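Local coordinates for PHOX (Pseudomonas fluorescens, PDB 4A9V), which hydrolyses phosphate monoesters as the alkaline phosphatase PhoX, a beta-propeller enzyme working with a complex iron-calcium cofactor, at residues Gln397-Gly409 / Asn419-Arg433. Sequence-based numbering, arbitrary orientation.
Sequences QVYCTLTNNAKRG and NPREKNVYGQILRWR
Strands 398-402 and 428-433 run antiparallel, their axes 4.6 Å apart, with Val-398, Cys-400 and Leu-402 in hydrogen-bonded pairs with Trp-432, Leu-430 and Gln-428. On the face carrying these residues, Val-398 lies over the indole of Trp-432 in a CH-pi contact, CB 3.6 Å from the centroid of the five-membered ring. With chi1 at 60°, Trp-432 CG sits between its own backbone N and carbonyl carbon, and the indole reaches Val-398 and Cys-400 on the neighbouring strand; Val-398 CG1 meets CZ2 at 3.4 Å and Cys-400 CB meets CZ3. Were Trp-432 replaced by an alanine, Val-398 and Cys-400 would probably lose their shared aromatic partner, opening a gap on this buried face. On the other face Arg-431 runs alongside Tyr-399, its CG above one face of the ring, toward the rim, and bends at chi3 (58°); NH1 then donates to Tyr-399 OH (3.0 Å), which lies in the guanidinium plane, while NE forms a salt bridge with Asp-447. The pair belongs to an antiparallel beta-propeller sheet, between strands 386-391 and 443-451, and strand 398-402 leads on to Thr-403, whose side chain lies about 4 Å from a bound calcium and about 3 Å from that of its ligand Glu-387. Between Leu-402 and Asn-405 the register shifts by one, and Asn-405 and Asn-424 pair through both backbone N-H groups. Asn-424 OD1 accepts from Tyr-426 N, an Asx turn, and from Gly-427 N (3.0 Å), the wider Asx motif, both from the same face of its plane. Farther out, the Arg-408 guanidinium stacks on the Asn-419 amide, planes 8° apart, and salt-bridges Asp-384 through NE.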
ATOM      1  N   GLN A 397      14.492  11.329  -7.322  0.50  7.92           N
ATOM      2  CA  GLN A 397      13.255  11.562  -8.059  0.50  6.55           C
ATOM      3  C   GLN A 397      12.153  10.631  -7.570  0.50  6.54           C
ATOM      4  O   GLN A 397      12.415   9.510  -7.116  0.50  5.45           O
ATOM      5  CB  GLN A 397      13.475  11.409  -9.565  0.50  6.17           C
ATOM      6  CG  GLN A 397      14.357  12.503 -10.159  0.50  7.86           C
ATOM      7  CD  GLN A 397      14.223  12.627 -11.666  0.50  9.42           C
ATOM      8  OE1 GLN A 397      13.255  13.192 -12.168  0.50  9.75           O
ATOM      9  NE2 GLN A 397      15.133  11.993 -12.390  0.50 15.86           N
ATOM     10  N   VAL A 398      10.929  11.139  -7.588  1.00  6.63           N
ATOM     11  CA  VAL A 398       9.831  10.491  -6.896  1.00  6.48           C
ATOM     12  C   VAL A 398       8.862   9.952  -7.955  1.00  6.71           C
ATOM     13  O   VAL A 398       8.578  10.631  -8.941  1.00  7.65           O
ATOM     14  CB  VAL A 398       9.110  11.505  -5.978  1.00  6.66           C
ATOM     15  CG1 VAL A 398       8.077  10.808  -5.119  1.00  7.04           C
ATOM     16  CG2 VAL A 398      10.124  12.234  -5.108  1.00  7.90           C
ATOM     17  N   TYR A 399       8.375   8.728  -7.749  1.00  6.00           N
ATOM     18  CA  TYR A 399       7.519   8.033  -8.710  1.00  6.29           C
ATOM     19  C   TYR A 399       6.251   7.595  -7.998  1.00  6.23           C
ATOM     20  O   TYR A 399       6.310   7.122  -6.859  1.00  7.15           O
ATOM     21  CB  TYR A 399       8.232   6.794  -9.263  1.00  6.78           C
ATOM     22  CG  TYR A 399       9.496   7.095 -10.031  1.00  6.82           C
ATOM     23  CD1 TYR A 399      10.648   7.521  -9.379  1.00  7.11           C
ATOM     24  CD2 TYR A 399       9.551   6.930 -11.405  1.00  7.36           C
ATOM     25  CE1 TYR A 399      11.786   7.863 -10.085  1.00  7.47           C
ATOM     26  CE2 TYR A 399      10.692   7.232 -12.115  1.00  7.92           C
ATOM     27  CZ  TYR A 399      11.809   7.701 -11.459  1.00  7.66           C
ATOM     28  OH  TYR A 399      12.909   8.056 -12.196  1.00  8.98           O
ATOM     29  N   CYS A 400       5.108   7.754  -8.661  1.00  6.41           N
ATOM     30  CA  CYS A 400       3.811   7.448  -8.079  1.00  6.38           C
ATOM     31  C   CYS A 400       2.956   6.773  -9.144  1.00  6.22           C
ATOM     32  O   CYS A 400       2.774   7.315 -10.237  1.00  7.07           O
ATOM     33  CB  CYS A 400       3.128   8.753  -7.648  1.00  7.80           C
ATOM     34  SG  CYS A 400       1.510   8.554  -6.869  1.00  8.78           S
ATOM     35  N   THR A 401       2.392   5.616  -8.821  1.00  6.04           N
ATOM     36  CA  THR A 401       1.432   5.014  -9.730  1.00  6.16           C
ATOM     37  C   THR A 401       0.082   5.716  -9.619  1.00  6.61           C
ATOM     38  O   THR A 401      -0.346   6.126  -8.532  1.00  7.12           O
ATOM     39  CB  THR A 401       1.276   3.509  -9.472  1.00  6.50           C
ATOM     40  OG1 THR A 401       0.963   3.305  -8.095  1.00  7.03           O
ATOM     41  CG2 THR A 401       2.541   2.758  -9.838  1.00  6.85           C
ATOM     42  N   LEU A 402      -0.550   5.891 -10.770  1.00  6.05           N
ATOM     43  CA  LEU A 402      -1.915   6.374 -10.871  1.00  5.89           C
ATOM     44  C   LEU A 402      -2.663   5.262 -11.593  1.00  6.52           C
ATOM     45  O   LEU A 402      -2.498   5.069 -12.806  1.00  7.15           O
ATOM     46  CB  LEU A 402      -1.938   7.681 -11.673  1.00  6.69           C
ATOM     47  CG  LEU A 402      -1.128   8.851 -11.093  1.00  7.19           C
ATOM     48  CD1 LEU A 402      -1.129  10.030 -12.057  1.00  7.41           C
ATOM     49  CD2 LEU A 402      -1.714   9.261  -9.749  1.00  9.19           C
ATOM     50  N   THR A 403      -3.285   4.384 -10.814  1.00  6.48           N
ATOM     51  CA  THR A 403      -3.478   3.026 -11.283  1.00  6.08           C
ATOM     52  C   THR A 403      -4.499   2.939 -12.427  1.00  6.82           C
ATOM     53  O   THR A 403      -4.335   2.144 -13.348  1.00  7.25           O
ATOM     54  CB  THR A 403      -3.791   2.063 -10.116  1.00  6.78           C
ATOM     55  OG1 THR A 403      -3.591   0.721 -10.564  1.00  7.09           O
ATOM     56  CG2 THR A 403      -5.205   2.207  -9.589  1.00  7.21           C
ATOM     57  N   ASN A 404      -5.547   3.758 -12.343  1.00  6.85           N
ATOM     58  CA  ASN A 404      -6.570   3.908 -13.382  1.00  7.83           C
ATOM     59  C   ASN A 404      -7.620   4.893 -12.858  1.00  8.00           C
ATOM     60  O   ASN A 404      -7.538   5.345 -11.707  1.00  8.26           O
ATOM     61  CB  ASN A 404      -7.202   2.557 -13.762  1.00  7.85           C
ATOM     62  CG  ASN A 404      -7.681   1.766 -12.561  1.00  8.80           C
ATOM     63  OD1 ASN A 404      -8.529   2.223 -11.790  1.00  9.16           O
ATOM     64  ND2 ASN A 404      -7.176   0.539 -12.427  1.00  9.45           N
ATOM     65  N   ASN A 405      -8.556   5.292 -13.712  1.00  8.02           N
ATOM     66  CA  ASN A 405      -9.688   6.102 -13.279  1.00  7.47           C
ATOM     67  C   ASN A 405     -10.744   6.137 -14.361  1.00  8.22           C
ATOM     68  O   ASN A 405     -10.724   6.984 -15.256  1.00  8.54           O
ATOM     69  CB  ASN A 405      -9.250   7.525 -12.938  1.00  7.95           C
ATOM     70  CG  ASN A 405     -10.387   8.371 -12.414  1.00  7.95           C
ATOM     71  OD1 ASN A 405     -11.508   7.891 -12.254  1.00  8.62           O
ATOM     72  ND2 ASN A 405     -10.080   9.605 -12.041  1.00  8.88           N
ATOM     73  N   ALA A 406     -11.690   5.222 -14.246  1.00  9.35           N
ATOM     74  CA  ALA A 406     -12.762   5.104 -15.216  1.00 11.54           C
ATOM     75  C   ALA A 406     -13.627   6.368 -15.274  1.00 10.74           C
ATOM     76  O   ALA A 406     -14.357   6.570 -16.246  1.00 13.08           O
ATOM     77  CB  ALA A 406     -13.616   3.891 -14.880  1.00 16.49           C
ATOM     78  N   LYS A 407     -13.559   7.199 -14.233  1.00 10.35           N
ATOM     79  CA  LYS A 407     -14.401   8.389 -14.191  0.50 10.24           C
ATOM     80  C   LYS A 407     -13.691   9.656 -14.662  1.00  9.60           C
ATOM     81  O   LYS A 407     -14.299  10.717 -14.724  1.00 11.75           O
ATOM     82  CB  LYS A 407     -14.957   8.609 -12.783  0.50 10.34           C
ATOM     83  CG  LYS A 407     -15.886   7.516 -12.279  0.50 11.00           C
ATOM     84  CD  LYS A 407     -16.224   7.750 -10.814  0.50 19.23           C
ATOM     85  CE  LYS A 407     -17.466   6.991 -10.380  0.50 18.17           C
ATOM     86  NZ  LYS A 407     -18.028   7.545  -9.116  0.50 25.85           N
ATOM     87  N   ARG A 408     -12.424   9.552 -15.050  1.00  9.54           N
ATOM     88  CA  ARG A 408     -11.742  10.718 -15.602  1.00  8.70           C
ATOM     89  C   ARG A 408     -12.503  11.244 -16.820  1.00  9.91           C
ATOM     90  O   ARG A 408     -12.935  10.472 -17.675  1.00 10.01           O
ATOM     91  CB  ARG A 408     -10.301  10.376 -15.969  1.00  8.33           C
ATOM     92  CG  ARG A 408      -9.493  11.524 -16.570  1.00  8.45           C
ATOM     93  CD  ARG A 408      -9.367  12.740 -15.663  1.00  8.92           C
ATOM     94  NE  ARG A 408      -8.776  12.404 -14.370  1.00  8.23           N
ATOM     95  CZ  ARG A 408      -8.508  13.286 -13.413  1.00  8.69           C
ATOM     96  NH1 ARG A 408      -8.861  14.556 -13.548  1.00  9.63           N
ATOM     97  NH2 ARG A 408      -7.933  12.882 -12.288  1.00  8.57           N
ATOM     98  N   GLY A 409     -12.721  12.554 -16.851  1.00  9.95           N
ATOM     99  CA  GLY A 409     -13.524  13.169 -17.896  1.00 11.01           C
ATOM    100  C   GLY A 409     -14.920  13.559 -17.447  1.00 11.97           C
ATOM    101  O   GLY A 409     -15.566  14.385 -18.082  1.00 13.61           O
ATOM    102  N   ASN A 419      -3.141  13.459 -15.797  1.00  7.43           N
ATOM    103  CA  ASN A 419      -4.308  12.587 -15.974  1.00  8.06           C
ATOM    104  C   ASN A 419      -4.882  12.787 -17.392  1.00  8.07           C
ATOM    105  O   ASN A 419      -5.915  13.438 -17.569  1.00  8.61           O
ATOM    106  CB  ASN A 419      -5.365  12.872 -14.898  1.00  7.90           C
ATOM    107  CG  ASN A 419      -4.793  12.812 -13.487  1.00  7.58           C
ATOM    108  OD1 ASN A 419      -4.532  11.734 -12.955  1.00  8.33           O
ATOM    109  ND2 ASN A 419      -4.634  13.975 -12.860  1.00  9.24           N
ATOM    110  N   PRO A 420      -4.172  12.275 -18.415  1.00  8.12           N
ATOM    111  CA  PRO A 420      -4.366  12.757 -19.789  1.00  8.96           C
ATOM    112  C   PRO A 420      -5.466  12.060 -20.603  1.00  8.68           C
ATOM    113  O   PRO A 420      -5.647  12.401 -21.772  1.00  9.55           O
ATOM    114  CB  PRO A 420      -3.010  12.492 -20.431  1.00  9.60           C
ATOM    115  CG  PRO A 420      -2.508  11.283 -19.713  1.00  8.92           C
ATOM    116  CD  PRO A 420      -2.908  11.532 -18.278  1.00  7.96           C
ATOM    117  N   ARG A 421      -6.158  11.080 -20.023  1.00  8.21           N
ATOM    118  CA  ARG A 421      -7.149  10.294 -20.769  1.00  8.97           C
ATOM    119  C   ARG A 421      -8.456  10.175 -20.002  1.00  7.89           C
ATOM    120  O   ARG A 421      -8.480   9.712 -18.860  1.00  8.83           O
ATOM    121  CB  ARG A 421      -6.622   8.883 -21.063  1.00  8.83           C
ATOM    122  CG  ARG A 421      -5.417   8.856 -21.985  1.00  8.73           C
ATOM    123  CD  ARG A 421      -4.893   7.449 -22.233  1.00  8.94           C
ATOM    124  NE  ARG A 421      -4.449   6.823 -20.992  1.00  8.72           N
ATOM    125  CZ  ARG A 421      -3.844   5.646 -20.923  1.00  8.34           C
ATOM    126  NH1 ARG A 421      -3.572   4.969 -22.028  1.00  9.02           N
ATOM    127  NH2 ARG A 421      -3.493   5.154 -19.747  1.00  8.38           N
ATOM    128  N   GLU A 422      -9.564  10.419 -20.692  1.00  8.66           N
ATOM    129  CA  GLU A 422     -10.875  10.087 -20.149  1.00  9.60           C
ATOM    130  C   GLU A 422     -10.992   8.577 -19.979  1.00  9.06           C
ATOM    131  O   GLU A 422     -10.355   7.810 -20.699  1.00 10.34           O
ATOM    132  CB  GLU A 422     -11.979  10.576 -21.086  1.00 11.39           C
ATOM    133  CG  GLU A 422     -12.047   9.773 -22.375  1.00 14.68           C
ATOM    134  CD  GLU A 422     -13.256  10.076 -23.235  1.00 17.38           C
ATOM    135  OE1 GLU A 422     -14.077  10.940 -22.857  1.00 23.85           O
ATOM    136  OE2 GLU A 422     -13.327   9.507 -24.346  1.00 25.62           O
ATOM    137  N   LYS A 423     -11.849   8.148 -19.059  1.00  9.39           N
ATOM    138  CA  LYS A 423     -12.252   6.746 -18.988  1.00 10.07           C
ATOM    139  C   LYS A 423     -11.000   5.855 -18.986  1.00  9.54           C
ATOM    140  O   LYS A 423     -10.845   4.941 -19.795  1.00 10.53           O
ATOM    141  CB  LYS A 423     -13.198   6.394 -20.139  1.00 11.16           C
ATOM    142  CG  LYS A 423     -14.478   7.207 -20.114  1.00 13.43           C
ATOM    143  CD  LYS A 423     -15.367   6.935 -21.318  1.00 18.73           C
ATOM    144  CE  LYS A 423     -16.575   7.862 -21.334  1.00 29.81           C
ATOM    145  NZ  LYS A 423     -17.407   7.700 -22.560  1.00 62.75           N
ATOM    146  N   ASN A 424     -10.103   6.146 -18.054  1.00  8.51           N
ATOM    147  CA  ASN A 424      -8.765   5.590 -18.038  1.00  8.62           C
ATOM    148  C   ASN A 424      -8.768   4.202 -17.394  1.00  8.15           C
ATOM    149  O   ASN A 424      -8.979   4.065 -16.189  1.00  9.98           O
ATOM    150  CB  ASN A 424      -7.881   6.549 -17.242  1.00  8.27           C
ATOM    151  CG  ASN A 424      -6.480   6.024 -17.011  1.00  7.74           C
ATOM    152  OD1 ASN A 424      -5.990   5.161 -17.743  1.00  8.68           O
ATOM    153  ND2 ASN A 424      -5.791   6.614 -16.034  1.00  7.65           N
ATOM    154  N   VAL A 425      -8.615   3.170 -18.219  1.00  8.23           N
ATOM    155  CA  VAL A 425      -8.630   1.800 -17.729  1.00  9.04           C
ATOM    156  C   VAL A 425      -7.238   1.209 -17.514  1.00  8.07           C
ATOM    157  O   VAL A 425      -7.121   0.102 -16.989  1.00 10.18           O
ATOM    158  CB  VAL A 425      -9.465   0.872 -18.641  1.00 10.41           C
ATOM    159  CG1 VAL A 425     -10.880   1.411 -18.794  1.00 13.04           C
ATOM    160  CG2 VAL A 425      -8.805   0.683 -19.997  1.00 12.79           C
ATOM    161  N   TYR A 426      -6.194   1.930 -17.921  1.00  7.49           N
ATOM    162  CA  TYR A 426      -4.841   1.366 -17.919  1.00  7.50           C
ATOM    163  C   TYR A 426      -3.897   1.938 -16.866  1.00  6.85           C
ATOM    164  O   TYR A 426      -3.006   1.235 -16.404  1.00  7.31           O
ATOM    165  CB  TYR A 426      -4.183   1.508 -19.287  1.00  8.69           C
ATOM    166  CG  TYR A 426      -4.900   0.774 -20.397  1.00  8.81           C
ATOM    167  CD1 TYR A 426      -4.910  -0.612 -20.446  1.00  9.53           C
ATOM    168  CD2 TYR A 426      -5.506   1.470 -21.440  1.00  9.69           C
ATOM    169  CE1 TYR A 426      -5.534  -1.285 -21.486  1.00  9.42           C
ATOM    170  CE2 TYR A 426      -6.113   0.804 -22.491  1.00  9.89           C
ATOM    171  CZ  TYR A 426      -6.098  -0.567 -22.526  1.00  9.74           C
ATOM    172  OH  TYR A 426      -6.725  -1.202 -23.579  1.00 10.53           O
ATOM    173  N   GLY A 427      -4.009   3.236 -16.590  1.00  6.96           N
ATOM    174  CA  GLY A 427      -3.118   3.889 -15.636  1.00  7.11           C
ATOM    175  C   GLY A 427      -1.835   4.444 -16.228  1.00  6.57           C
ATOM    176  O   GLY A 427      -1.586   4.386 -17.439  1.00  6.92           O
ATOM    177  N   GLN A 428      -1.023   5.009 -15.345  1.00  6.55           N
ATOM    178  CA  GLN A 428       0.188   5.702 -15.736  1.00  6.70           C
ATOM    179  C   GLN A 428       1.073   5.854 -14.495  1.00  6.34           C
ATOM    180  O   GLN A 428       0.614   5.630 -13.368  1.00  7.80           O
ATOM    181  CB  GLN A 428      -0.131   7.073 -16.376  1.00  7.15           C
ATOM    182  CG  GLN A 428      -0.838   8.076 -15.464  1.00  7.08           C
ATOM    183  CD  GLN A 428      -2.352   8.078 -15.623  1.00  6.76           C
ATOM    184  OE1 GLN A 428      -2.936   7.159 -16.192  1.00  7.70           O
ATOM    185  NE2 GLN A 428      -3.002   9.079 -15.043  1.00  7.61           N
ATOM    186  N   ILE A 429       2.359   6.107 -14.723  1.00  6.41           N
ATOM    187  CA  ILE A 429       3.294   6.367 -13.630  1.00  6.72           C
ATOM    188  C   ILE A 429       3.804   7.797 -13.744  1.00  6.18           C
ATOM    189  O   ILE A 429       4.374   8.206 -14.772  1.00  6.87           O
ATOM    190  CB  ILE A 429       4.475   5.377 -13.597  1.00  7.09           C
ATOM    191  CG1 ILE A 429       3.944   3.944 -13.515  1.00  7.69           C
ATOM    192  CG2 ILE A 429       5.381   5.706 -12.418  1.00  8.61           C
ATOM    193  CD1 ILE A 429       5.025   2.880 -13.506  1.00 10.15           C
ATOM    194  N   LEU A 430       3.557   8.553 -12.684  1.00  6.36           N
ATOM    195  CA  LEU A 430       3.923   9.946 -12.551  1.00  7.00           C
ATOM    196  C   LEU A 430       5.271  10.069 -11.840  1.00  6.15           C
ATOM    197  O   LEU A 430       5.537   9.340 -10.888  1.00  8.96           O
ATOM    198  CB  LEU A 430       2.830  10.627 -11.728  1.00  7.35           C
ATOM    199  CG  LEU A 430       3.062  12.036 -11.201  1.00  8.12           C
ATOM    200  CD1 LEU A 430       3.188  13.043 -12.330  1.00  8.65           C
ATOM    201  CD2 LEU A 430       1.921  12.407 -10.274  1.00 10.06           C
ATOM    202  N   ARG A 431       6.136  10.948 -12.340  1.00  6.81           N
ATOM    203  CA  ARG A 431       7.417  11.243 -11.716  1.00  6.98           C
ATOM    204  C   ARG A 431       7.480  12.722 -11.388  1.00  6.93           C
ATOM    205  O   ARG A 431       7.025  13.550 -12.178  1.00  7.79           O
ATOM    206  CB  ARG A 431       8.558  10.861 -12.670  1.00  7.59           C
ATOM    207  CG  ARG A 431       9.928  11.359 -12.250  1.00  7.83           C
ATOM    208  CD  ARG A 431      11.050  10.670 -13.008  1.00  8.36           C
ATOM    209  NE  ARG A 431      10.926  10.844 -14.449  1.00  7.95           N
ATOM    210  CZ  ARG A 431      11.617  10.148 -15.348  1.00  8.07           C
ATOM    211  NH1 ARG A 431      12.524   9.264 -14.957  1.00  9.20           N
ATOM    212  NH2 ARG A 431      11.380  10.325 -16.639  1.00  9.89           N
ATOM    213  N   TRP A 432       8.123  13.069 -10.275  1.00  7.00           N
ATOM    214  CA  TRP A 432       8.507  14.455 -10.051  1.00  7.57           C
ATOM    215  C   TRP A 432       9.898  14.579  -9.508  1.00  7.10           C
ATOM    216  O   TRP A 432      10.445  13.670  -8.875  1.00  7.60           O
ATOM    217  CB  TRP A 432       7.503  15.241  -9.190  1.00  7.69           C
ATOM    218  CG  TRP A 432       7.271  14.716  -7.796  1.00  8.21           C
ATOM    219  CD1 TRP A 432       7.904  15.091  -6.616  1.00  9.69           C
ATOM    220  CD2 TRP A 432       6.201  13.818  -7.381  1.00  8.06           C
ATOM    221  NE1 TRP A 432       7.314  14.485  -5.535  1.00  9.47           N
ATOM    222  CE2 TRP A 432       6.280  13.708  -5.932  1.00  8.36           C
ATOM    223  CE3 TRP A 432       5.200  13.148  -8.048  1.00  8.27           C
ATOM    224  CZ2 TRP A 432       5.376  12.941  -5.204  1.00 10.28           C
ATOM    225  CZ3 TRP A 432       4.314  12.362  -7.317  1.00  9.26           C
ATOM    226  CH2 TRP A 432       4.417  12.240  -5.932  1.00  9.93           C
ATOM    227  N   ARG A 433      10.488  15.730  -9.795  1.00  6.77           N
ATOM    228  CA  ARG A 433      11.807  16.115  -9.315  1.00  7.29           C
ATOM    229  C   ARG A 433      11.677  17.391  -8.492  1.00  7.15           C
ATOM    230  O   ARG A 433      11.308  18.454  -9.003  1.00  7.18           O
ATOM    231  CB  ARG A 433      12.759  16.344 -10.478  1.00  7.78           C
ATOM    232  CG  ARG A 433      14.157  16.716 -10.023  1.00  7.83           C
ATOM    233  CD  ARG A 433      15.093  16.860 -11.198  1.00  8.47           C
ATOM    234  NE  ARG A 433      16.445  17.153 -10.754  1.00  9.10           N
ATOM    235  CZ  ARG A 433      17.487  17.268 -11.566  1.00  9.64           C
ATOM    236  NH1 ARG A 433      17.336  17.102 -12.871  1.00 10.67           N
ATOM    237  NH2 ARG A 433      18.687  17.489 -11.059  1.00  9.88           N
TER